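Local coordinates for peroxinectin A (Dictyostelium discoideum, PDB 6ERC), which uses hydrogen peroxide, through a bound heme, to oxidise phenolic donors and also iodide and thiocyanate, at residues A300-F303 and G304-E307. Numbering follows the deposited sequence.
With CA (calcium ion), chain G; HEM (protoporphyrin IX containing Fe), chain F.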
loop_
_atom_site.group_PDB
_atom_site.type_symbol
_atom_site.label_atom_id
_atom_site.label_comp_id
_atom_site.label_asym_id
_atom_site.label_seq_id
_atom_site.Cartn_x
_atom_site.Cartn_y
_atom_site.Cartn_z
ATOM N N ALA A 300 -5.562 -0.937 -9.524
ATOM C CA ALA A 300 -4.815 0.245 -9.944
ATOM C C ALA A 300 -3.587 0.478 -9.069
ATOM O O ALA A 300 -2.461 0.569 -9.568
ATOM C CB ALA A 300 -5.731 1.469 -9.924
ATOM N N PHE A 301 -3.784 0.585 -7.758
ATOM C CA PHE A 301 -2.705 1.015 -6.879
ATOM C C PHE A 301 -1.689 -0.081 -6.583
ATOM O O PHE A 301 -0.730 0.174 -5.846
ATOM C CB PHE A 301 -3.274 1.549 -5.564
ATOM C CG PHE A 301 -2.379 2.537 -4.883
ATOM C CD1 PHE A 301 -2.295 3.837 -5.342
ATOM C CD2 PHE A 301 -1.615 2.166 -3.790
ATOM C CE1 PHE A 301 -1.469 4.753 -4.721
ATOM C CE2 PHE A 301 -0.787 3.080 -3.166
ATOM C CZ PHE A 301 -0.715 4.373 -3.632
ATOM N N ARG A 302 -1.863 -1.283 -7.126
ATOM C CA ARG A 302 -0.845 -2.317 -6.983
ATOM C C ARG A 302 0.298 -2.152 -7.975
ATOM O O ARG A 302 1.184 -3.013 -8.024
ATOM C CB ARG A 302 -1.472 -3.706 -7.136
ATOM C CG ARG A 302 -2.486 -4.030 -6.051
ATOM C CD ARG A 302 -2.456 -5.495 -5.653
ATOM N NE ARG A 302 -3.449 -5.783 -4.624
ATOM C CZ ARG A 302 -3.577 -6.953 -4.007
ATOM N NH1 ARG A 302 -2.769 -7.961 -4.311
ATOM N NH2 ARG A 302 -4.515 -7.115 -3.083
ATOM N N PHE A 303 0.304 -1.069 -8.754
ATOM C CA PHE A 303 1.403 -0.805 -9.673
ATOM C C PHE A 303 2.751 -0.753 -8.969
ATOM O O PHE A 303 3.785 -0.951 -9.617
ATOM C CB PHE A 303 1.159 0.518 -10.402
ATOM C CG PHE A 303 1.306 1.737 -9.524
ATOM C CD1 PHE A 303 2.541 2.347 -9.360
ATOM C CD2 PHE A 303 0.211 2.276 -8.870
ATOM C CE1 PHE A 303 2.681 3.461 -8.557
ATOM C CE2 PHE A 303 0.347 3.396 -8.065
ATOM C CZ PHE A 303 1.582 3.988 -7.910
ATOM N N GLY A 304 2.767 -0.485 -7.663
ATOM C CA GLY A 304 4.030 -0.307 -6.968
ATOM C C GLY A 304 4.917 -1.532 -7.000
ATOM O O GLY A 304 6.140 -1.421 -6.897
ATOM N N HIS A 305 4.326 -2.714 -7.141
ATOM C CA HIS A 305 5.134 -3.925 -7.196
ATOM C C HIS A 305 6.023 -3.944 -8.433
ATOM O O HIS A 305 7.112 -4.529 -8.407
ATOM C CB HIS A 305 4.216 -5.137 -7.152
ATOM C CG HIS A 305 3.305 -5.143 -5.965
ATOM N ND1 HIS A 305 1.957 -5.410 -6.060
ATOM C CD2 HIS A 305 3.546 -4.888 -4.657
ATOM C CE1 HIS A 305 1.409 -5.332 -4.860
ATOM N NE2 HIS A 305 2.353 -5.021 -3.990
ATOM N N SER A 306 5.584 -3.299 -9.514
ATOM C CA SER A 306 6.429 -3.144 -10.692
ATOM C C SER A 306 7.611 -2.219 -10.419
ATOM O O SER A 306 8.697 -2.410 -10.980
ATOM C CB SER A 306 5.595 -2.599 -11.849
ATOM O OG SER A 306 6.341 -2.578 -13.051
ATOM N N GLU A 307 7.419 -1.203 -9.573
ATOM C CA GLU A 307 8.420 -0.158 -9.384
ATOM C C GLU A 307 9.436 -0.468 -8.287
ATOM O O GLU A 307 10.425 0.261 -8.161
ATOM C CB GLU A 307 7.728 1.181 -9.083
ATOM C CG GLU A 307 7.336 1.397 -7.625
ATOM C CD GLU A 307 6.376 2.562 -7.428
ATOM O OE1 GLU A 307 6.483 3.566 -8.164
ATOM O OE2 GLU A 307 5.510 2.467 -6.532
HETATM CA CA CA G . 8.626 -2.902 -13.399
HETATM C CHA HEM F . -0.703 -5.763 -1.335
HETATM C CHB HEM F . 3.943 -6.903 -0.633
HETATM C CHC HEM F . 5.247 -2.514 -2.278
HETATM C CHD HEM F . 0.605 -1.482 -3.201
HETATM C C1A HEM F . 0.443 -6.468 -1.064
HETATM C C2A HEM F . 0.510 -7.864 -0.709
HETATM C C3A HEM F . 1.791 -8.189 -0.516
HETATM C C4A HEM F . 2.579 -6.998 -0.739
HETATM C CMA HEM F . 2.353 -9.572 -0.117
HETATM C CAA HEM F . -0.712 -8.791 -0.600
HETATM C CBA HEM F . -0.606 -9.795 -1.739
HETATM C CGA HEM F . -1.969 -10.348 -2.063
HETATM O O1A HEM F . -2.856 -9.566 -2.494
HETATM O O2A HEM F . -2.168 -11.578 -1.902
HETATM C C1B HEM F . 4.685 -5.807 -0.999
HETATM C C2B HEM F . 6.119 -5.707 -0.887
HETATM C C3B HEM F . 6.488 -4.494 -1.334
HETATM C C4B HEM F . 5.290 -3.790 -1.749
HETATM C CMB HEM F . 6.990 -6.849 -0.326
HETATM C CAB HEM F . 7.898 -3.870 -1.443
HETATM C CBB HEM F . 9.019 -4.535 -1.145
HETATM C C1C HEM F . 4.111 -1.848 -2.683
HETATM C C2C HEM F . 4.051 -0.514 -3.256
HETATM C C3C HEM F . 2.755 -0.230 -3.510
HETATM C C4C HEM F . 1.976 -1.378 -3.102
HETATM C CMC HEM F . 5.323 0.328 -3.493
HETATM C CAC HEM F . 2.050 1.014 -4.113
HETATM C CBC HEM F . 2.649 2.137 -4.512
HETATM C C1D HEM F . -0.152 -2.530 -2.736
HETATM C C2D HEM F . -1.595 -2.578 -2.694
HETATM C C3D HEM F . -1.946 -3.765 -2.189
HETATM C C4D HEM F . -0.746 -4.500 -1.876
HETATM C CMD HEM F . -2.529 -1.453 -3.185
HETATM C CAD HEM F . -3.366 -4.293 -1.922
HETATM C CBD HEM F . -3.800 -3.644 -0.611
HETATM C CGD HEM F . -4.684 -4.569 0.190
HETATM O O1D HEM F . -4.135 -5.420 0.936
HETATM O O2D HEM F . -5.934 -4.462 0.100
HETATM N NA HEM F . 1.726 -5.968 -1.072
HETATM N NB HEM F . 4.209 -4.623 -1.527
HETATM N NC HEM F . 2.826 -2.340 -2.603
HETATM N ND HEM F . 0.332 -3.718 -2.228
HETATM FE FE HEM F . 2.241 -4.142 -1.831
HETATM O O HOH W 1 10.349 -4.173 -12.363
HETATM O O HOH W 2 10.465 -2.441 -14.787
#
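Arg302 and His305 run side by side across the turn that joins helix 294-300 to the short helix 304-307, the segment that supplies the proximal histidine in the animal heme peroxidase fold. Phe301, whose CG is turned anti to the backbone N, reaches the heme's rim: its CE2 lies 3.6 Å from HEM CAC, and HEM CMD meets the ring edge in plane. Arg302 follows with its guanidinium laid over the porphyrin periphery, one face covering HEM CHA, and with NH1 and NH2 both hydrogen-bonded to propionate oxygen O1A; the NH2 bond is weak, and the NH1 bond is modelled too short for its length to carry weight. NE and NH1 also donate hydrogen bonds to Thr297 O and Asn383 OD1. Replacing this arginine with alanine is likely to leave O1A without its guanidinium partner and to strip the flank of the proximal histidine, since Arg302 CD sits 3.9 Å from His305 CE1, at the imidazole edge. The guanidinium and imidazole planes stand 86° apart, so the two groups do not stack. In the backbone, His305 N donates to Arg302 O at 3.3 Å. Through its side chain, His305 NE2 is the protein ligand of the heme iron, at 2.3 Å. Phe303 stands with chi1 at 71°, CG lodged between the backbone N and the carbonyl carbon, which carries the ring to Glu307; CE1 is 3.6 Å from Glu307 OE2, ring and carboxylate planes being 67° apart, and HEM CBC lies over one ring face. Gly304 packs its CA against HEM C3C, where a CB would clash. Phe303 O accepts Ser306 N, and Ser306 in turn binds calcium through both its backbone O and its OG, the latter at 2.3 Å.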